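Local coordinates for protein alpha-galactosidase (Lactobacillus brevis, PDB 3MI6) that probably hydrolyses terminal, non-reducing alpha-D-galactose residues from alpha-D-galactosides, as a family 36 glycoside hydrolase, at residues R503-L506 with G507-Q510; D705-N709 with A710-V714. All coordinates share one frame; numbering follows the deposited sequence.

Interaction 1 (R503-L506 with G507-Q510)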
loop_
_atom_site.group_PDB
_atom_site.type_symbol
_atom_site.label_atom_id
_atom_site.label_comp_id
_atom_site.label_asym_id
_atom_site.label_seq_id
_atom_site.Cartn_x
_atom_site.Cartn_y
_atom_site.Cartn_z
ATOM N N ARG D 503 25.278 -7.913 -35.304
ATOM C CA ARG D 503 26.348 -8.614 -35.986
ATOM C C ARG D 503 27.497 -8.822 -35.023
ATOM O O ARG D 503 28.096 -9.896 -34.979
ATOM C CB ARG D 503 26.799 -7.849 -37.230
ATOM C CG ARG D 503 25.899 -8.048 -38.433
ATOM C CD ARG D 503 26.329 -7.192 -39.605
ATOM N NE ARG D 503 25.491 -7.447 -40.773
ATOM C CZ ARG D 503 25.720 -8.416 -41.653
ATOM N NH1 ARG D 503 26.765 -9.225 -41.491
ATOM N NH2 ARG D 503 24.907 -8.583 -42.687
ATOM N N TYR D 504 27.793 -7.791 -34.243
ATOM C CA TYR D 504 28.856 -7.874 -33.264
ATOM C C TYR D 504 28.577 -9.054 -32.343
ATOM O O TYR D 504 29.463 -9.851 -32.018
ATOM C CB TYR D 504 28.927 -6.575 -32.471
ATOM C CG TYR D 504 29.825 -6.624 -31.256
ATOM C CD1 TYR D 504 29.468 -7.362 -30.139
ATOM C CD2 TYR D 504 31.012 -5.906 -31.217
ATOM C CE1 TYR D 504 30.270 -7.400 -29.031
ATOM C CE2 TYR D 504 31.818 -5.932 -30.118
ATOM C CZ TYR D 504 31.447 -6.678 -29.020
ATOM O OH TYR D 504 32.250 -6.709 -27.900
ATOM N N ILE D 505 27.324 -9.176 -31.933
ATOM C CA ILE D 505 26.941 -10.280 -31.083
ATOM C C ILE D 505 27.116 -11.637 -31.807
ATOM O O ILE D 505 27.751 -12.550 -31.278
ATOM C CB ILE D 505 25.563 -9.996 -30.393
ATOM C CG1 ILE D 505 25.798 -9.735 -28.904
ATOM C CG2 ILE D 505 24.539 -11.096 -30.602
ATOM C CD1 ILE D 505 26.787 -10.690 -28.288
ATOM N N LEU D 506 26.620 -11.753 -33.032
ATOM C CA LEU D 506 26.850 -12.966 -33.808
ATOM C C LEU D 506 28.343 -13.303 -33.853
ATOM O O LEU D 506 28.729 -14.463 -33.760
ATOM C CB LEU D 506 26.282 -12.825 -35.219
ATOM C CG LEU D 506 24.766 -12.635 -35.282
ATOM C CD1 LEU D 506 24.291 -12.461 -36.710
ATOM C CD2 LEU D 506 24.026 -13.777 -34.599
ATOM N N GLY D 507 29.181 -12.280 -33.978
ATOM C CA GLY D 507 30.619 -12.460 -33.936
ATOM C C GLY D 507 31.126 -13.128 -32.663
ATOM O O GLY D 507 31.948 -14.071 -32.720
ATOM N N VAL D 508 30.654 -12.638 -31.512
ATOM C CA VAL D 508 31.018 -13.226 -30.240
ATOM C C VAL D 508 30.583 -14.684 -30.283
ATOM O O VAL D 508 31.379 -15.570 -29.989
ATOM C CB VAL D 508 30.435 -12.428 -29.020
ATOM C CG1 VAL D 508 30.428 -13.259 -27.714
ATOM C CG2 VAL D 508 31.216 -11.155 -28.809
ATOM N N TYR D 509 29.353 -14.958 -30.698
ATOM C CA TYR D 509 28.934 -16.354 -30.764
ATOM C C TYR D 509 29.847 -17.158 -31.687
ATOM O O TYR D 509 30.287 -18.257 -31.342
ATOM C CB TYR D 509 27.479 -16.497 -31.193
ATOM C CG TYR D 509 26.516 -15.916 -30.200
ATOM C CD1 TYR D 509 26.812 -15.913 -28.849
ATOM C CD2 TYR D 509 25.317 -15.374 -30.607
ATOM C CE1 TYR D 509 25.944 -15.391 -27.924
ATOM C CE2 TYR D 509 24.435 -14.832 -29.683
ATOM C CZ TYR D 509 24.758 -14.846 -28.337
ATOM O OH TYR D 509 23.886 -14.318 -27.404
ATOM N N GLN D 510 30.141 -16.605 -32.856
ATOM C CA GLN D 510 31.111 -17.219 -33.758
ATOM C C GLN D 510 32.346 -17.674 -32.980
ATOM O O GLN D 510 32.790 -18.813 -33.106
ATOM C CB GLN D 510 31.519 -16.234 -34.868
ATOM C CG GLN D 510 30.689 -16.317 -36.154
ATOM C CD GLN D 510 30.621 -17.738 -36.690
ATOM O OE1 GLN D 510 31.596 -18.251 -37.281
ATOM N NE2 GLN D 510 29.471 -18.395 -36.472
#

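Interaction 2 (D705-N709 with A710-V714)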
loop_
_atom_site.group_PDB
_atom_site.type_symbol
_atom_site.label_atom_id
_atom_site.label_comp_id
_atom_site.label_asym_id
_atom_site.label_seq_id
_atom_site.Cartn_x
_atom_site.Cartn_y
_atom_site.Cartn_z
ATOM N N ASP D 705 6.905 -32.864 7.891
ATOM C CA ASP D 705 5.830 -31.899 8.109
ATOM C C ASP D 705 5.957 -31.053 9.383
ATOM O O ASP D 705 5.394 -29.956 9.455
ATOM C CB ASP D 705 4.426 -32.509 7.941
ATOM C CG ASP D 705 4.117 -33.623 8.934
ATOM O OD1 ASP D 705 4.961 -33.985 9.784
ATOM O OD2 ASP D 705 2.990 -34.147 8.851
ATOM N N GLU D 706 6.704 -31.544 10.372
ATOM C CA GLU D 706 7.003 -30.732 11.554
ATOM C C GLU D 706 7.867 -29.581 11.077
ATOM O O GLU D 706 7.591 -28.427 11.369
ATOM C CB GLU D 706 7.770 -31.521 12.617
ATOM C CG GLU D 706 6.967 -32.581 13.374
ATOM C CD GLU D 706 7.862 -33.560 14.157
ATOM O OE1 GLU D 706 8.498 -33.161 15.174
ATOM O OE2 GLU D 706 7.927 -34.738 13.749
ATOM N N LEU D 707 8.905 -29.909 10.312
ATOM C CA LEU D 707 9.899 -28.929 9.932
ATOM C C LEU D 707 9.357 -27.897 8.957
ATOM O O LEU D 707 9.895 -26.796 8.861
ATOM C CB LEU D 707 11.109 -29.620 9.344
ATOM C CG LEU D 707 11.810 -30.507 10.363
ATOM C CD1 LEU D 707 12.952 -31.257 9.680
ATOM C CD2 LEU D 707 12.302 -29.672 11.554
HETATM N N MSE D 708 8.273 -28.242 8.267
HETATM C CA MSE D 708 7.695 -27.386 7.236
HETATM C C MSE D 708 6.471 -26.579 7.664
HETATM O O MSE D 708 6.216 -25.517 7.116
HETATM C CB MSE D 708 7.311 -28.220 6.014
HETATM C CG MSE D 708 8.477 -28.586 5.122
HETATM SE SE MSE D 708 7.877 -29.442 3.461
HETATM C CE MSE D 708 7.150 -31.123 4.186
ATOM N N ASN D 709 5.702 -27.098 8.619
ATOM C CA ASN D 709 4.433 -26.505 9.002
ATOM C C ASN D 709 4.497 -25.846 10.379
ATOM O O ASN D 709 3.825 -24.835 10.627
ATOM C CB ASN D 709 3.350 -27.579 9.023
ATOM C CG ASN D 709 3.080 -28.186 7.658
ATOM O OD1 ASN D 709 3.245 -27.537 6.625
ATOM N ND2 ASN D 709 2.619 -29.432 7.653
ATOM N N ALA D 710 5.275 -26.431 11.287
ATOM C CA ALA D 710 5.447 -25.852 12.615
ATOM C C ALA D 710 6.716 -25.022 12.653
ATOM O O ALA D 710 6.759 -23.966 13.272
ATOM C CB ALA D 710 5.498 -26.931 13.680
ATOM N N GLY D 711 7.753 -25.513 11.989
ATOM C CA GLY D 711 9.026 -24.836 11.974
ATOM C C GLY D 711 10.056 -25.459 12.892
ATOM O O GLY D 711 9.796 -26.443 13.594
ATOM N N TYR D 712 11.246 -24.875 12.864
ATOM C CA TYR D 712 12.363 -25.309 13.678
ATOM C C TYR D 712 12.784 -24.108 14.517
ATOM O O TYR D 712 12.995 -23.013 13.993
ATOM C CB TYR D 712 13.502 -25.785 12.780
ATOM C CG TYR D 712 14.641 -26.485 13.483
ATOM C CD1 TYR D 712 15.922 -25.934 13.485
ATOM C CD2 TYR D 712 14.453 -27.704 14.123
ATOM C CE1 TYR D 712 16.977 -26.568 14.119
ATOM C CE2 TYR D 712 15.507 -28.346 14.756
ATOM C CZ TYR D 712 16.763 -27.767 14.750
ATOM O OH TYR D 712 17.818 -28.379 15.374
ATOM N N PHE D 713 12.852 -24.299 15.829
ATOM C CA PHE D 713 13.305 -23.239 16.704
ATOM C C PHE D 713 14.804 -23.050 16.512
ATOM O O PHE D 713 15.573 -24.018 16.530
ATOM C CB PHE D 713 12.992 -23.576 18.162
ATOM C CG PHE D 713 13.498 -22.558 19.137
ATOM C CD1 PHE D 713 14.850 -22.463 19.417
ATOM C CD2 PHE D 713 12.625 -21.706 19.780
ATOM C CE1 PHE D 713 15.328 -21.534 20.303
ATOM C CE2 PHE D 713 13.103 -20.763 20.676
ATOM C CZ PHE D 713 14.461 -20.682 20.937
ATOM N N VAL D 714 15.220 -21.804 16.319
ATOM C CA VAL D 714 16.637 -21.514 16.214
ATOM C C VAL D 714 17.112 -20.569 17.311
ATOM O O VAL D 714 16.543 -19.494 17.504
ATOM C CB VAL D 714 16.997 -20.916 14.863
ATOM C CG1 VAL D 714 18.510 -20.788 14.746
ATOM C CG2 VAL D 714 16.473 -21.801 13.773
#

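Interaction 1 (R503-L506 with G507-Q510)
Tyr504 turns its ring anti to its own backbone N (chi1 169°), and Val508, one helical turn on, has CG1 anti to N (162°) and CG2 beside it, which places CG2, rather than CG1, toward the tyrosine. CE1 of Tyr504 lies 3.9 Å from CG2 of Val508, with the two side chains running aslant. One residue along, the same i to i+4 spacing pairs Ile505 with Tyr509. There chi1 of -65° swings the Tyr509 ring back beside its backbone N, over the preceding turn, and Ile505 CG2 touches Tyr509 CE2 at 3.8 Å. One face of this ring also covers the carbonyl oxygen of Ile505, which stands 3.7 Å above the plane, displaced toward the rim. The other end of Ile505, CD1, reaches CB of Val508 at 4.1 Å, so this isoleucine serves both neighbours with different methyls. Beneath the side chains, four consecutive i to i+4 hydrogen bonds make the stretch regular alpha-helix; Tyr509 N to Ile505 O (2.9 Å) and Gln510 N to Leu506 O (2.7 Å) are nearly straight. Gly507, giving its N-H to Arg503 O, adds no side chain to this helix surface. Both phenol hydroxyls are tied down beyond the helix, Tyr504 OH by Glu416 OE1 and Tyr509 OH by Ser255 OG. Val508 comes about 4 Å, side chain to side chain, from Trp478, a predicted substrate-binding residue at the end of strand 475-478. Helix 500-518 connects that strand to its parallel neighbour 523-526, a beta-alpha-beta crossover of the eight-stranded TIM barrel, while Ile505 and Tyr509 face loops of the N-terminal region through Tyr254 and Pro121.

Interaction 2 (D705-N709 with A710-V714)
Ala710 and Gly711 both turn their backbone N-H groups back to one carbonyl oxygen, that of Glu706, where helix 704-710 runs out. Ala710 N makes the i to i+4 bond to Glu706 O at 3.1 Å, bent (N-H...O 144°) and with the donor tilted from the carbonyl plane. CB of Ala710 also rests 3.5 Å from the same Glu706 O, and the Ala710 carbonyl is hydrogen-bonded by Arg681 of strand 680-682, the antiparallel partner of 712-714. Gly711 N then reaches five residues back to Glu706 O at 3.0 Å, approaching almost end-on to the carbonyl; this is the wider, pi-type turn that finishes the helix. Here the chain leaves helical geometry with a positive phi of 103°, a conformation suited to glycine, because a CB would press on the carbonyl oxygen of Ala710. Tyr712 begins the extended run. With CG anti to the backbone N (chi1 -170°), its ring lies alongside the leucine of the last turn, both side chains pointing the same way, and CD2 of Tyr712 touches CD2 of Leu707 at 3.9 Å. Ile695 of strand 692-695 packs on both of these side chains, the Tyr702 ring meets that of Tyr712 edge-to-face, and Tyr712 OH bonds to Asp698. On the helix, Asp705 OD1 and Glu706 OE2 bond to His41 and Gln43 of a second subunit, while Glu706 OE2 also accepts the N-H of Tyr703. The chemistry is therefore divided: one twice-gripped oxygen satisfies two N-H groups at the buried turn, an apolar pair joins the helix to the start of the strand, and the Glu706 carboxylate takes two donors at the subunit interface, which would favour its ionised form.

In the fold
From the N terminus, the chain first builds the N-terminal beta-sheet region, then enters the barrel and meets interaction 1 on the helix between strands 475-478 and 523-526. Interaction 2 comes some 200 residues later, in the C-terminal beta domain. Each is a local contact within one unbroken stretch, so neither closes a long loop; they lie in series, without nesting or crossing. The centres of interactions 1 and 2 are about 51 Å apart, on opposite sides of the chain's centre, and their nearest atoms about 38 Å. Residues 503-510 lie where the barrel meets loops of the N-terminal region, near the predicted active site, whereas 705-714 join a short helix to a two-stranded sheet and face another subunit.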